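Local coordinates for protein Vpx (Simian immunodeficiency virus, PDB 4CC9) that redirects the host CUL4A-DDB1 ubiquitin ligase, through DCAF-1, to target SAMHD1 for proteasomal degradation, and helps the viral pre-integration complex enter the nucleus of non-dividing cells, at residues Phe29-Arg34 and Arg77-Ile82. Residues are numbered along the deposited sequence; the frame is centred on the assembly and turned at random.
Sequences FDWLDR and RYLCLI
The indole NE1 of W31 donates its hydrogen bond to a polar side chain on the chain of another protein, while the benzo end of the same ring turns inward to L79. Tryptophan suits this border, having one polar N-H on an otherwise greasy plate; a basic side chain from another protein also makes a cation-pi contact with it. With CG anti to the backbone N (chi1 165°), the indole swings forward until CH2 lies 4.0 Å from L79 CD2, and CZ2 of W31 is 4.1 Å from that same methyl. The methyl meets the ring obliquely. The CA–CB bond of L79 is directed at helix 25-43; one methyl, CD2, serves both partners, also approaching L32 CD1, more loosely at 4.4 Å. Leucine at both places supplies branched, apolar bulk for a buried site, and no hydrogen bond crosses between the segments. The backbones remain well apart, L32 CA and L79 CA being 8.7 Å from each other, and only 93 Å² is buried. Farther along helix 25-43, T35 and I39 continue the surface under L79. Y78 packs on I52, V55 and S59 of helix 49-66 and its OH hydrogen-bonds N40 of helix 25-43, joining all three helices.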
# COMPACT_ATOMS: atom_id res chain seq x y z
N PHE B 29 -20.35 4.22 15.41
CA PHE B 29 -19.95 4.12 16.82
C PHE B 29 -19.53 2.71 17.18
O PHE B 29 -18.54 2.52 17.88
CB PHE B 29 -21.03 4.63 17.78
CG PHE B 29 -21.11 6.13 17.87
CD1 PHE B 29 -20.09 6.86 18.50
CD2 PHE B 29 -22.20 6.81 17.36
CE1 PHE B 29 -20.15 8.25 18.60
CE2 PHE B 29 -22.28 8.20 17.46
CZ PHE B 29 -21.25 8.92 18.07
N ASP B 30 -20.27 1.71 16.70
CA ASP B 30 -19.91 0.31 16.97
C ASP B 30 -18.60 -0.07 16.29
O ASP B 30 -17.80 -0.82 16.85
CB ASP B 30 -21.03 -0.66 16.59
CG ASP B 30 -22.25 -0.53 17.49
OD1 ASP B 30 -22.11 0.02 18.61
OD2 ASP B 30 -23.34 -0.99 17.10
N TRP B 31 -18.38 0.43 15.08
CA TRP B 31 -17.10 0.22 14.41
C TRP B 31 -15.96 0.75 15.28
O TRP B 31 -14.93 0.09 15.42
CB TRP B 31 -17.04 0.92 13.04
CG TRP B 31 -15.62 1.02 12.52
CD1 TRP B 31 -14.90 0.03 11.92
CD2 TRP B 31 -14.74 2.16 12.60
NE1 TRP B 31 -13.64 0.48 11.61
CE2 TRP B 31 -13.52 1.79 12.01
CE3 TRP B 31 -14.88 3.45 13.10
CZ2 TRP B 31 -12.44 2.66 11.91
CZ3 TRP B 31 -13.81 4.32 13.00
CH2 TRP B 31 -12.60 3.92 12.42
N LEU B 32 -16.15 1.94 15.86
CA LEU B 32 -15.07 2.54 16.63
C LEU B 32 -14.78 1.72 17.88
O LEU B 32 -13.62 1.44 18.16
CB LEU B 32 -15.35 3.99 16.98
CG LEU B 32 -14.39 4.64 17.98
CD1 LEU B 32 -12.95 4.65 17.47
CD2 LEU B 32 -14.83 6.07 18.33
N ASP B 33 -15.82 1.31 18.59
CA ASP B 33 -15.65 0.54 19.82
C ASP B 33 -15.02 -0.82 19.55
O ASP B 33 -14.07 -1.23 20.22
CB ASP B 33 -16.98 0.35 20.53
CG ASP B 33 -17.45 1.62 21.24
OD1 ASP B 33 -16.59 2.32 21.82
OD2 ASP B 33 -18.67 1.91 21.20
N ARG B 34 -15.55 -1.51 18.55
CA ARG B 34 -15.08 -2.84 18.23
C ARG B 34 -13.63 -2.83 17.74
O ARG B 34 -12.83 -3.66 18.17
CB ARG B 34 -16.01 -3.52 17.22
CG ARG B 34 -15.77 -5.00 17.04
N ARG B 77 -8.36 9.42 17.75
CA ARG B 77 -6.97 9.87 17.59
C ARG B 77 -6.00 8.76 18.03
O ARG B 77 -4.94 8.57 17.42
CB ARG B 77 -6.67 11.16 18.37
CG ARG B 77 -7.52 12.36 17.93
CD ARG B 77 -7.30 12.70 16.46
NE ARG B 77 -5.89 12.98 16.21
CZ ARG B 77 -5.33 14.19 16.27
NH1 ARG B 77 -6.06 15.26 16.54
NH2 ARG B 77 -4.01 14.32 16.04
N TYR B 78 -6.37 8.02 19.06
CA TYR B 78 -5.51 6.95 19.53
C TYR B 78 -5.42 5.81 18.49
O TYR B 78 -4.33 5.32 18.21
CB TYR B 78 -6.00 6.41 20.89
CG TYR B 78 -5.41 5.07 21.26
CD1 TYR B 78 -4.14 4.98 21.81
CD2 TYR B 78 -6.13 3.89 21.06
CE1 TYR B 78 -3.59 3.75 22.15
CE2 TYR B 78 -5.59 2.66 21.40
CZ TYR B 78 -4.31 2.60 21.95
OH TYR B 78 -3.76 1.40 22.29
N LEU B 79 -6.56 5.41 17.94
CA LEU B 79 -6.59 4.34 16.94
C LEU B 79 -5.70 4.69 15.74
O LEU B 79 -4.92 3.85 15.28
CB LEU B 79 -8.03 4.06 16.47
CG LEU B 79 -8.24 3.00 15.39
CD1 LEU B 79 -7.73 1.65 15.84
CD2 LEU B 79 -9.71 2.90 15.00
N CYS B 80 -5.79 5.93 15.25
CA CYS B 80 -5.00 6.31 14.08
C CYS B 80 -3.49 6.17 14.34
O CYS B 80 -2.74 5.74 13.46
CB CYS B 80 -5.37 7.72 13.58
SG CYS B 80 -7.09 7.85 12.90
N LEU B 81 -3.06 6.50 15.56
CA LEU B 81 -1.64 6.34 15.93
C LEU B 81 -1.21 4.87 15.97
O LEU B 81 -0.11 4.54 15.51
CB LEU B 81 -1.35 6.98 17.28
CG LEU B 81 -1.34 8.50 17.31
CD1 LEU B 81 -1.30 9.00 18.74
CD2 LEU B 81 -0.15 9.05 16.50
N ILE B 82 -2.05 4.00 16.51
CA ILE B 82 -1.71 2.58 16.57
C ILE B 82 -1.75 1.95 15.18
O ILE B 82 -0.90 1.09 14.86
CB ILE B 82 -2.60 1.79 17.54
CG1 ILE B 82 -2.54 2.42 18.94
CG2 ILE B 82 -2.14 0.34 17.63
CD1 ILE B 82 -1.11 2.54 19.48